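PDB 6HH9: GDSL-like protein from Roseburia intestinalis L1-82, which probably acts as an acetylxylan esterase of the SGNH/GDSL hydrolase family, taking acetyl groups off plant polysaccharides, with beta-D-mannose units bound in this structure. Local coordinates for residues L33-L38 / H58-W63; N142-N147 / D190-N195; S296-A301 / W326-E331. All blocks are in the same frame, centred on the assembly; numbering follows the deposited sequence.

Contact 1: L33-L38 / H58-W63; sequences LNIAFL and HVYEWW
Ile35 of the strand lays its whole branched end against the indole of Trp63 on the helix. Its CD1 sits over the face of the five-membered ring, 3.7 Å from the centroid and only 2° off the ring normal, a CH-pi contact, while Ile35 CG2 reaches the rim at Trp63 CD1 (3.8 Å). The torsions of Ile35 divide the work: CG2 is anti to the backbone N and CG1 beside it (chi1 -52°), so both branches face the indole. The opposite face of this ring is taken by Trp62 CZ3. A leucine in place of Trp63 would probably leave Ile35 CD1 without its flat partner and open a gap between strand and helix. Two residues along, on the same side of the strand, Phe37 offers the helix an edge instead of a face: its CE2 lies 3.8 Å from Val59 CB. Tyr60 likewise turns its ring edge to Ile35, with Tyr60 CD1 4.2 Å from Ile35 CB. The Tyr60 hydroxyl bonds to Phe72 O. This is alpha/beta layering as in SGNH hydrolases: residues 58-63 of helix 55-66 run nearly antiparallel to residues 33-38 of strand 33-39, with strand 72-76 beside that strand and helices 18-28 and 196-214 flanking the helix.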
loop_
_atom_site.group_PDB
_atom_site.type_symbol
_atom_site.label_atom_id
_atom_site.label_comp_id
_atom_site.label_asym_id
_atom_site.label_seq_id
_atom_site.Cartn_x
_atom_site.Cartn_y
_atom_site.Cartn_z
ATOM N N LEU A 33 17.472 14.715 -4.795
ATOM C CA LEU A 33 16.117 14.260 -5.101
ATOM C C LEU A 33 15.818 12.936 -4.400
ATOM O O LEU A 33 16.688 12.099 -4.229
ATOM C CB LEU A 33 15.973 14.122 -6.613
ATOM C CG LEU A 33 15.946 15.450 -7.362
ATOM C CD1 LEU A 33 16.050 15.234 -8.872
ATOM C CD2 LEU A 33 14.696 16.237 -6.996
ATOM N N ASN A 34 14.550 12.777 -4.009
ATOM C CA ASN A 34 14.081 11.658 -3.180
ATOM C C ASN A 34 13.157 10.762 -4.020
ATOM O O ASN A 34 12.054 11.176 -4.398
ATOM C CB ASN A 34 13.427 12.181 -1.904
ATOM C CG ASN A 34 14.410 12.888 -0.989
ATOM O OD1 ASN A 34 15.595 12.590 -0.996
ATOM N ND2 ASN A 34 13.932 13.810 -0.178
ATOM N N ILE A 35 13.642 9.550 -4.336
ATOM C CA ILE A 35 12.930 8.585 -5.190
ATOM C C ILE A 35 12.230 7.550 -4.295
ATOM O O ILE A 35 12.900 6.693 -3.679
ATOM C CB ILE A 35 13.899 7.922 -6.187
ATOM C CG1 ILE A 35 14.725 8.950 -6.976
ATOM C CG2 ILE A 35 13.154 6.968 -7.108
ATOM C CD1 ILE A 35 13.915 10.039 -7.662
ATOM N N ALA A 36 10.891 7.627 -4.248
ATOM C CA ALA A 36 10.081 6.840 -3.324
ATOM C C ALA A 36 9.141 5.889 -4.076
ATOM O O ALA A 36 8.723 6.133 -5.218
ATOM C CB ALA A 36 9.303 7.741 -2.402
ATOM N N PHE A 37 8.804 4.805 -3.377
ATOM C CA PHE A 37 7.983 3.737 -3.862
ATOM C C PHE A 37 7.043 3.340 -2.722
ATOM O O PHE A 37 7.532 3.013 -1.646
ATOM C CB PHE A 37 8.854 2.550 -4.294
ATOM C CG PHE A 37 9.959 2.866 -5.273
ATOM C CD1 PHE A 37 11.188 3.325 -4.833
ATOM C CD2 PHE A 37 9.791 2.662 -6.632
ATOM C CE1 PHE A 37 12.216 3.596 -5.731
ATOM C CE2 PHE A 37 10.814 2.939 -7.530
ATOM C CZ PHE A 37 12.022 3.413 -7.080
ATOM N N LEU A 38 5.725 3.413 -2.964
ATOM C CA LEU A 38 4.701 2.981 -1.990
ATOM C C LEU A 38 3.830 1.884 -2.613
ATOM O O LEU A 38 3.208 2.086 -3.634
ATOM C CB LEU A 38 3.837 4.171 -1.562
ATOM C CG LEU A 38 2.853 3.873 -0.429
ATOM C CD1 LEU A 38 3.569 3.766 0.903
ATOM C CD2 LEU A 38 1.764 4.924 -0.348
ATOM N N HIS A 58 16.069 -0.887 -9.276
ATOM C CA HIS A 58 16.394 -0.733 -10.676
ATOM C C HIS A 58 15.954 0.656 -11.143
ATOM O O HIS A 58 16.707 1.340 -11.801
ATOM C CB HIS A 58 15.770 -1.847 -11.520
ATOM C CG HIS A 58 16.527 -3.131 -11.500
ATOM N ND1 HIS A 58 17.889 -3.192 -11.729
ATOM C CD2 HIS A 58 16.113 -4.403 -11.328
ATOM C CE1 HIS A 58 18.282 -4.444 -11.667
ATOM N NE2 HIS A 58 17.213 -5.206 -11.423
ATOM N N VAL A 59 14.735 1.060 -10.775
ATOM C CA VAL A 59 14.208 2.351 -11.177
ATOM C C VAL A 59 15.051 3.458 -10.536
ATOM O O VAL A 59 15.338 4.453 -11.150
ATOM C CB VAL A 59 12.721 2.483 -10.825
ATOM C CG1 VAL A 59 12.213 3.907 -11.006
ATOM C CG2 VAL A 59 11.891 1.526 -11.657
ATOM N N TYR A 60 15.451 3.253 -9.291
ATOM C CA TYR A 60 16.317 4.175 -8.590
ATOM C C TYR A 60 17.657 4.340 -9.337
ATOM O O TYR A 60 18.149 5.457 -9.470
ATOM C CB TYR A 60 16.470 3.688 -7.152
ATOM C CG TYR A 60 17.553 4.349 -6.344
ATOM C CD1 TYR A 60 17.465 5.681 -5.992
ATOM C CD2 TYR A 60 18.628 3.621 -5.869
ATOM C CE1 TYR A 60 18.440 6.283 -5.216
ATOM C CE2 TYR A 60 19.615 4.208 -5.097
ATOM C CZ TYR A 60 19.524 5.548 -4.771
ATOM O OH TYR A 60 20.494 6.138 -4.013
ATOM N N GLU A 61 18.237 3.241 -9.837
ATOM C CA GLU A 61 19.537 3.279 -10.519
ATOM C C GLU A 61 19.410 3.987 -11.872
ATOM O O GLU A 61 20.373 4.636 -12.330
ATOM C CB GLU A 61 20.110 1.875 -10.711
ATOM C CG GLU A 61 20.810 1.363 -9.473
ATOM C CD GLU A 61 21.260 -0.080 -9.551
ATOM O OE1 GLU A 61 20.689 -0.838 -10.369
ATOM O OE2 GLU A 61 22.184 -0.436 -8.794
ATOM N N TRP A 62 18.237 3.855 -12.500
ATOM C CA TRP A 62 17.901 4.609 -13.695
ATOM C C TRP A 62 18.054 6.115 -13.439
ATOM O O TRP A 62 18.646 6.829 -14.273
ATOM C CB TRP A 62 16.490 4.306 -14.196
ATOM C CG TRP A 62 16.196 5.043 -15.465
ATOM C CD1 TRP A 62 16.428 4.604 -16.733
ATOM C CD2 TRP A 62 15.679 6.377 -15.597
ATOM N NE1 TRP A 62 16.053 5.554 -17.642
ATOM C CE2 TRP A 62 15.593 6.653 -16.976
ATOM C CE3 TRP A 62 15.281 7.362 -14.688
ATOM C CZ2 TRP A 62 15.118 7.865 -17.470
ATOM C CZ3 TRP A 62 14.806 8.562 -15.173
ATOM C CH2 TRP A 62 14.736 8.811 -16.545
ATOM N N TRP A 63 17.496 6.597 -12.324
ATOM C CA TRP A 63 17.664 7.996 -11.932
ATOM C C TRP A 63 19.153 8.330 -11.812
ATOM O O TRP A 63 19.608 9.330 -12.364
ATOM C CB TRP A 63 16.901 8.324 -10.642
ATOM C CG TRP A 63 15.429 8.490 -10.863
ATOM C CD1 TRP A 63 14.454 7.581 -10.587
ATOM C CD2 TRP A 63 14.760 9.620 -11.456
ATOM N NE1 TRP A 63 13.233 8.066 -10.964
ATOM C CE2 TRP A 63 13.386 9.311 -11.504
ATOM C CE3 TRP A 63 15.183 10.857 -11.952
ATOM C CZ2 TRP A 63 12.435 10.199 -12.000
ATOM C CZ3 TRP A 63 14.243 11.735 -12.443
ATOM C CH2 TRP A 63 12.886 11.409 -12.470
#

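Contact 2: N142-N147 / D190-N195; sequences NVFYNN and DDLHPN. With BMA (beta-D-mannopyranose), chain E; BMA (beta-D-mannopyranose), chain B; BMA (beta-D-mannopyranose), chain C.
Two irregular loops meet at Tyr145 and Asp191, whose CA atoms are 4.8 Å apart, and one backbone bond joins them, Tyr145 N to Asp191 O at 2.8 Å, with an N-H...O angle of 158°. Beside it, Tyr145 CB packs on the same carbonyl oxygen, and Asp191 CB comes up to Asn146 N. The carboxylate of Asp191 is held by Asn184 and by a salt bridge to Arg185.

Phe144 and Leu192 lie side by side and point the same way. Leu192 CD1 sits over one face of the phenyl ring, toward its rim, in a CH-pi contact 4.2 Å from the centroid, while Leu192 CD2 touches Phe144 CE1 at 3.8 Å. With CG anti to the backbone N (chi1 169°), Leu192 sends both methyls to the ring. At its far end, Phe144 CZ meets the mannose of chain C.

Asp190 organises the turn that follows. Its OD1 accepts from Leu192 N, which comes from above the carboxylate plane, and from His193 N on the syn side, forming an Asx turn and an Asx motif. Its OD2 takes His193 ND1 at 2.6 Å, also syn, though Asp190 OD2 lies 26° out of the imidazole plane. The other ring nitrogen, His193 NE2, lies 2.9 Å from O2 of the chain E mannose, in a hydrogen bond whose donor is not settled, and makes a weak bond to O4 of the chain B mannose.

Three bonds thus grip one carboxylate; the one from His193 ND1 helps set the rotation of the imidazole. With Ser41, His193 and Asp190 have the geometry of a charge relay, consistent with the Ser-His-Asp triad of SGNH hydrolases; mannose then occupies the probable catalytic cleft.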
loop_
_atom_site.group_PDB
_atom_site.type_symbol
_atom_site.label_atom_id
_atom_site.label_comp_id
_atom_site.label_asym_id
_atom_site.label_seq_id
_atom_site.Cartn_x
_atom_site.Cartn_y
_atom_site.Cartn_z
ATOM N N ASN A 142 0.900 -3.876 -11.523
ATOM C CA ASN A 142 1.351 -5.237 -11.713
ATOM C C ASN A 142 0.139 -6.083 -12.154
ATOM O O ASN A 142 -0.980 -5.573 -12.327
ATOM C CB ASN A 142 2.110 -5.735 -10.485
ATOM C CG ASN A 142 3.569 -5.315 -10.472
ATOM O OD1 ASN A 142 4.338 -5.642 -11.387
ATOM N ND2 ASN A 142 3.973 -4.608 -9.424
ATOM N N VAL A 143 0.381 -7.377 -12.385
ATOM C CA VAL A 143 -0.621 -8.304 -12.862
ATOM C C VAL A 143 -0.356 -9.684 -12.250
ATOM O O VAL A 143 0.800 -10.049 -12.000
ATOM C CB VAL A 143 -0.620 -8.345 -14.403
ATOM C CG1 VAL A 143 0.716 -8.801 -14.969
ATOM C CG2 VAL A 143 -1.754 -9.199 -14.933
ATOM N N PHE A 144 -1.446 -10.421 -12.012
ATOM C CA PHE A 144 -1.417 -11.837 -11.652
ATOM C C PHE A 144 -1.149 -12.666 -12.915
ATOM O O PHE A 144 -1.943 -12.629 -13.846
ATOM C CB PHE A 144 -2.757 -12.259 -11.041
ATOM C CG PHE A 144 -2.934 -11.917 -9.588
ATOM C CD1 PHE A 144 -2.503 -12.785 -8.600
ATOM C CD2 PHE A 144 -3.539 -10.729 -9.213
ATOM C CE1 PHE A 144 -2.656 -12.462 -7.263
ATOM C CE2 PHE A 144 -3.705 -10.408 -7.877
ATOM C CZ PHE A 144 -3.264 -11.274 -6.906
ATOM N N TYR A 145 -0.048 -13.422 -12.933
ATOM C CA TYR A 145 0.399 -14.146 -14.139
ATOM C C TYR A 145 -0.332 -15.498 -14.287
ATOM O O TYR A 145 -0.256 -16.133 -15.361
ATOM C CB TYR A 145 1.920 -14.279 -14.090
ATOM C CG TYR A 145 2.624 -12.962 -14.277
ATOM C CD1 TYR A 145 2.551 -12.300 -15.489
ATOM C CD2 TYR A 145 3.327 -12.357 -13.248
ATOM C CE1 TYR A 145 3.162 -11.076 -15.690
ATOM C CE2 TYR A 145 3.959 -11.138 -13.434
ATOM C CZ TYR A 145 3.870 -10.494 -14.659
ATOM O OH TYR A 145 4.447 -9.278 -14.872
ATOM N N ASN A 146 -1.040 -15.938 -13.231
ATOM C CA ASN A 146 -1.886 -17.147 -13.286
ATOM C C ASN A 146 -3.113 -16.909 -14.172
ATOM O O ASN A 146 -3.489 -17.804 -14.900
ATOM C CB ASN A 146 -2.306 -17.666 -11.904
ATOM C CG ASN A 146 -2.923 -16.622 -10.996
ATOM O OD1 ASN A 146 -2.291 -15.628 -10.668
ATOM N ND2 ASN A 146 -4.148 -16.851 -10.556
ATOM N N ASN A 147 -3.720 -15.712 -14.107
ATOM C CA ASN A 147 -5.018 -15.451 -14.757
ATOM C C ASN A 147 -5.066 -14.099 -15.517
ATOM O O ASN A 147 -6.031 -13.835 -16.208
ATOM C CB ASN A 147 -6.157 -15.586 -13.743
ATOM C CG ASN A 147 -6.070 -14.621 -12.580
ATOM O OD1 ASN A 147 -5.258 -13.701 -12.586
ATOM N ND2 ASN A 147 -6.940 -14.789 -11.598
ATOM N N ASP A 190 5.764 -18.093 -8.321
ATOM C CA ASP A 190 4.427 -18.290 -7.730
ATOM C C ASP A 190 3.335 -17.495 -8.470
ATOM O O ASP A 190 2.206 -17.425 -7.987
ATOM C CB ASP A 190 4.447 -17.846 -6.270
ATOM C CG ASP A 190 4.789 -16.371 -6.153
ATOM O OD1 ASP A 190 4.999 -15.745 -7.222
ATOM O OD2 ASP A 190 4.839 -15.857 -5.014
ATOM N N ASP A 191 3.681 -16.870 -9.604
ATOM C CA ASP A 191 2.738 -16.249 -10.560
ATOM C C ASP A 191 2.250 -14.873 -10.083
ATOM O O ASP A 191 1.310 -14.318 -10.676
ATOM C CB ASP A 191 1.534 -17.148 -10.862
ATOM C CG ASP A 191 1.871 -18.337 -11.736
ATOM O OD1 ASP A 191 2.701 -18.179 -12.666
ATOM O OD2 ASP A 191 1.310 -19.412 -11.472
ATOM N N LEU A 192 2.894 -14.324 -9.049
ATOM C CA LEU A 192 2.544 -13.002 -8.500
ATOM C C LEU A 192 3.827 -12.192 -8.272
ATOM O O LEU A 192 3.971 -11.091 -8.793
ATOM C CB LEU A 192 1.736 -13.219 -7.213
ATOM C CG LEU A 192 1.474 -12.002 -6.324
ATOM C CD1 LEU A 192 0.892 -10.831 -7.099
ATOM C CD2 LEU A 192 0.535 -12.371 -5.189
ATOM N N HIS A 193 4.757 -12.773 -7.508
ATOM C CA HIS A 193 6.024 -12.158 -7.148
ATOM C C HIS A 193 7.045 -12.419 -8.239
ATOM O O HIS A 193 7.358 -13.572 -8.522
ATOM C CB HIS A 193 6.537 -12.701 -5.813
ATOM C CG HIS A 193 5.561 -12.468 -4.724
ATOM N ND1 HIS A 193 4.498 -13.314 -4.511
ATOM C CD2 HIS A 193 5.425 -11.442 -3.860
ATOM C CE1 HIS A 193 3.766 -12.844 -3.523
ATOM N NE2 HIS A 193 4.312 -11.688 -3.109
ATOM N N PRO A 194 7.607 -11.362 -8.869
ATOM C CA PRO A 194 8.669 -11.550 -9.848
ATOM C C PRO A 194 9.927 -12.081 -9.150
ATOM O O PRO A 194 10.086 -11.870 -7.933
ATOM C CB PRO A 194 8.918 -10.162 -10.450
ATOM C CG PRO A 194 7.794 -9.273 -9.931
ATOM C CD PRO A 194 7.262 -9.945 -8.677
ATOM N N ASN A 195 10.778 -12.775 -9.918
ATOM C CA ASN A 195 12.147 -13.112 -9.503
ATOM C C ASN A 195 13.084 -12.051 -10.111
ATOM O O ASN A 195 12.601 -11.046 -10.655
ATOM C CB ASN A 195 12.521 -14.544 -9.898
ATOM C CG ASN A 195 12.513 -14.751 -11.402
ATOM O OD1 ASN A 195 12.471 -13.788 -12.168
ATOM N ND2 ASN A 195 12.525 -16.003 -11.837
HETATM C C1 BMA E . 2.600 -12.222 -0.073
HETATM C C2 BMA E . 1.667 -11.068 -0.507
HETATM C C3 BMA E . 0.204 -11.490 -0.473
HETATM C C4 BMA E . 0.023 -12.841 -1.182
HETATM C C5 BMA E . 1.074 -13.884 -0.735
HETATM C C6 BMA E . 0.993 -15.196 -1.516
HETATM O O2 BMA E . 1.963 -10.543 -1.820
HETATM O O3 BMA E . -0.562 -10.441 -1.084
HETATM O O4 BMA E . -1.292 -13.382 -0.947
HETATM O O5 BMA E . 2.416 -13.407 -0.853
HETATM O O6 BMA E . 1.782 -15.083 -2.694
HETATM C C1 BMA B . 7.586 -13.006 1.490
HETATM C C2 BMA B . 6.790 -14.116 0.805
HETATM C C3 BMA B . 5.726 -13.489 -0.100
HETATM C C4 BMA B . 4.824 -12.579 0.734
HETATM C C5 BMA B . 5.682 -11.587 1.509
HETATM C C6 BMA B . 4.863 -10.690 2.428
HETATM O O2 BMA B . 6.169 -14.934 1.806
HETATM O O3 BMA B . 4.978 -14.483 -0.833
HETATM O O4 BMA B . 3.973 -11.805 -0.117
HETATM O O5 BMA B . 6.679 -12.253 2.297
HETATM O O6 BMA B . 5.704 -9.583 2.754
HETATM C C1 BMA C . -2.144 -13.296 -2.106
HETATM C C2 BMA C . -3.251 -14.332 -1.974
HETATM C C3 BMA C . -4.296 -14.292 -3.095
HETATM C C4 BMA C . -4.819 -12.871 -3.285
HETATM C C5 BMA C . -3.668 -11.848 -3.269
HETATM C C6 BMA C . -4.262 -10.443 -3.132
HETATM O O2 BMA C . -3.908 -14.091 -0.732
HETATM O O3 BMA C . -5.398 -15.156 -2.738
HETATM O O4 BMA C . -5.624 -12.724 -4.488
HETATM O O5 BMA C . -2.712 -11.997 -2.211
HETATM O O6 BMA C . -4.229 -10.056 -1.766
#

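Contact 3: S296-A301 / W326-E331; sequences SVKLPA and WGDKLE. With BMA (beta-D-mannopyranose), chain E; BMA (beta-D-mannopyranose), chain B.
Val297 and Asp328 are joined by a nearly straight hydrogen bond, Val297 N to Asp328 OD1 at 2.9 Å with an N-H...O angle of 166°, the amide meeting the oxygen almost along its C-O axis. The carboxylate is brought there by chi1 of -71°, with CG anti to its own carbonyl carbon and leaning across toward the neighbouring loop. The other oxygen, Asp328 OD2, has Lys298 NZ 4.1 Å away, beyond a salt bridge; this opposite charge would probably still favour the ionised acid. Val297 fills the space beside the bond, its CG1 packing against the backbone of Gly327. Within the loop, Ser296 OG donates to Lys298 O at 2.8 Å, approaching with a 25° tilt from the carbonyl plane.

The contact lies at one end of an antiparallel pair: strand 288-295 leads into the 296-301 loop, and strand 329-336 begins just after Asp328. On that strand Lys329 NZ makes a salt bridge to Glu331 OE1 (2.9 Å), an oxygen that also pairs with Lys295 on the partner strand. Trp326 turns from the loop toward sugar: C5 of the chain E mannose sits over the centre of one indole face, 3.5 Å above its plane, the packing of sugar on an aromatic face common in carbohydrate-binding sites. The indole N-H of Trp326 is satisfied by Glu324 OE1, and the ring of Phe322 stands roughly perpendicular to the indole.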
loop_
_atom_site.group_PDB
_atom_site.type_symbol
_atom_site.label_atom_id
_atom_site.label_comp_id
_atom_site.label_asym_id
_atom_site.label_seq_id
_atom_site.Cartn_x
_atom_site.Cartn_y
_atom_site.Cartn_z
ATOM N N SER A 296 -2.002 -15.265 11.951
ATOM C CA SER A 296 -0.800 -16.078 12.210
ATOM C C SER A 296 -0.767 -17.324 11.316
ATOM O O SER A 296 -1.779 -18.039 11.237
ATOM C CB SER A 296 -0.760 -16.460 13.664
ATOM O OG SER A 296 0.430 -17.168 13.968
ATOM N N VAL A 297 0.379 -17.580 10.660
ATOM C CA VAL A 297 0.680 -18.916 10.020
ATOM C C VAL A 297 0.914 -19.977 11.097
ATOM O O VAL A 297 0.742 -21.161 10.784
ATOM C CB VAL A 297 1.880 -18.977 9.049
ATOM C CG1 VAL A 297 1.461 -18.752 7.614
ATOM C CG2 VAL A 297 3.049 -18.094 9.425
ATOM N N LYS A 298 1.351 -19.566 12.305
ATOM C CA LYS A 298 1.500 -20.489 13.447
ATOM C C LYS A 298 0.157 -20.654 14.158
ATOM O O LYS A 298 -0.311 -19.734 14.800
ATOM C CB LYS A 298 2.527 -19.986 14.460
ATOM C CG LYS A 298 3.964 -20.403 14.188
ATOM C CD LYS A 298 4.921 -19.336 14.619
ATOM C CE LYS A 298 4.831 -18.106 13.735
ATOM N NZ LYS A 298 4.790 -16.842 14.513
ATOM N N LEU A 299 -0.433 -21.845 14.029
ATOM C CA LEU A 299 -1.730 -22.190 14.608
ATOM C C LEU A 299 -1.537 -23.055 15.850
ATOM O O LEU A 299 -0.479 -23.650 16.032
ATOM C CB LEU A 299 -2.546 -22.943 13.550
ATOM C CG LEU A 299 -2.759 -22.201 12.232
ATOM C CD1 LEU A 299 -3.562 -23.059 11.254
ATOM C CD2 LEU A 299 -3.431 -20.854 12.475
ATOM N N PRO A 300 -2.548 -23.093 16.727
ATOM C CA PRO A 300 -3.702 -22.206 16.705
ATOM C C PRO A 300 -3.379 -20.851 17.350
ATOM O O PRO A 300 -2.295 -20.665 17.886
ATOM C CB PRO A 300 -4.744 -22.961 17.539
ATOM C CG PRO A 300 -3.913 -23.580 18.622
ATOM C CD PRO A 300 -2.518 -23.742 18.037
ATOM N N ALA A 301 -4.340 -19.932 17.292
ATOM C CA ALA A 301 -4.185 -18.586 17.831
ATOM C C ALA A 301 -5.543 -18.070 18.306
ATOM O O ALA A 301 -6.583 -18.653 18.007
ATOM C CB ALA A 301 -3.558 -17.684 16.792
ATOM N N TRP A 326 1.454 -19.044 3.417
ATOM C CA TRP A 326 2.643 -18.418 2.819
ATOM C C TRP A 326 3.449 -17.655 3.878
ATOM O O TRP A 326 4.638 -17.411 3.702
ATOM C CB TRP A 326 2.247 -17.497 1.652
ATOM C CG TRP A 326 1.206 -16.470 1.982
ATOM C CD1 TRP A 326 -0.127 -16.539 1.700
ATOM C CD2 TRP A 326 1.406 -15.201 2.637
ATOM N NE1 TRP A 326 -0.766 -15.409 2.140
ATOM C CE2 TRP A 326 0.148 -14.572 2.716
ATOM C CE3 TRP A 326 2.519 -14.530 3.147
ATOM C CZ2 TRP A 326 -0.023 -13.309 3.280
ATOM C CZ3 TRP A 326 2.352 -13.286 3.709
ATOM C CH2 TRP A 326 1.095 -12.689 3.785
ATOM N N GLY A 327 2.768 -17.243 4.948
ATOM C CA GLY A 327 3.349 -16.415 6.015
ATOM C C GLY A 327 2.268 -15.636 6.749
ATOM O O GLY A 327 1.083 -15.762 6.437
ATOM N N ASP A 328 2.696 -14.842 7.731
ATOM C CA ASP A 328 1.835 -13.989 8.519
ATOM C C ASP A 328 1.298 -12.853 7.640
ATOM O O ASP A 328 1.982 -12.375 6.730
ATOM C CB ASP A 328 2.583 -13.402 9.714
ATOM C CG ASP A 328 2.925 -14.397 10.810
ATOM O OD1 ASP A 328 2.252 -15.442 10.897
ATOM O OD2 ASP A 328 3.863 -14.100 11.586
ATOM N N LYS A 329 0.049 -12.455 7.900
ATOM C CA LYS A 329 -0.595 -11.392 7.166
ATOM C C LYS A 329 -0.944 -10.264 8.134
ATOM O O LYS A 329 -1.472 -10.501 9.226
ATOM C CB LYS A 329 -1.870 -11.875 6.482
ATOM C CG LYS A 329 -2.678 -10.770 5.815
ATOM C CD LYS A 329 -3.887 -11.266 5.074
ATOM C CE LYS A 329 -4.349 -10.313 3.991
ATOM N NZ LYS A 329 -5.780 -10.527 3.686
ATOM N N LEU A 330 -0.680 -9.035 7.702
ATOM C CA LEU A 330 -1.163 -7.858 8.383
ATOM C C LEU A 330 -2.556 -7.542 7.843
ATOM O O LEU A 330 -2.717 -6.821 6.863
ATOM C CB LEU A 330 -0.176 -6.721 8.129
ATOM C CG LEU A 330 -0.497 -5.404 8.823
ATOM C CD1 LEU A 330 -0.481 -5.561 10.337
ATOM C CD2 LEU A 330 0.482 -4.333 8.367
ATOM N N GLU A 331 -3.566 -8.128 8.475
ATOM C CA GLU A 331 -4.935 -7.978 7.997
ATOM C C GLU A 331 -5.440 -6.566 8.339
ATOM O O GLU A 331 -5.005 -5.959 9.292
ATOM C CB GLU A 331 -5.828 -9.063 8.602
ATOM C CG GLU A 331 -7.216 -9.122 7.991
ATOM C CD GLU A 331 -7.243 -9.403 6.503
ATOM O OE1 GLU A 331 -7.355 -10.590 6.115
ATOM O OE2 GLU A 331 -7.142 -8.436 5.734
HETATM C C1 BMA E . 2.600 -12.222 -0.073
HETATM C C2 BMA E . 1.667 -11.068 -0.507
HETATM C C3 BMA E . 0.204 -11.490 -0.473
HETATM C C4 BMA E . 0.023 -12.841 -1.182
HETATM C C5 BMA E . 1.074 -13.884 -0.735
HETATM C C6 BMA E . 0.993 -15.196 -1.516
HETATM O O2 BMA E . 1.963 -10.543 -1.820
HETATM O O3 BMA E . -0.562 -10.441 -1.084
HETATM O O4 BMA E . -1.292 -13.382 -0.947
HETATM O O5 BMA E . 2.416 -13.407 -0.853
HETATM O O6 BMA E . 1.782 -15.083 -2.694
HETATM C C1 BMA B . 7.586 -13.006 1.490
HETATM C C2 BMA B . 6.790 -14.116 0.805
HETATM C C3 BMA B . 5.726 -13.489 -0.100
HETATM C C4 BMA B . 4.824 -12.579 0.734
HETATM C C5 BMA B . 5.682 -11.587 1.509
HETATM C C6 BMA B . 4.863 -10.690 2.428
HETATM O O2 BMA B . 6.169 -14.934 1.806
HETATM O O3 BMA B . 4.978 -14.483 -0.833
HETATM O O4 BMA B . 3.973 -11.805 -0.117
HETATM O O5 BMA B . 6.679 -12.253 2.297
HETATM O O6 BMA B . 5.704 -9.583 2.754
#

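In the fold
Along the chain the three contacts follow in series, each closing before the next opens. Contact 1 lies deep in the mixed-sheet hydrolase part, where strand 33-39 runs on toward helix 41-44, which carries Ser41. Contact 2, about 22 Å away between centres, joins loops of the same part: one leaves strand 136-141 of that sheet, the other leads into helix 196-214, which also borders contact 1. Contact 3 belongs to the antiparallel beta part, its centre about 22 Å from that of contact 2 and about 32 Å from that of contact 1. Contacts 2 and 3 do not touch, yet both meet the mannoses of chains E and B, so the bound sugars lie between the two parts, consistent with a shared binding cleft.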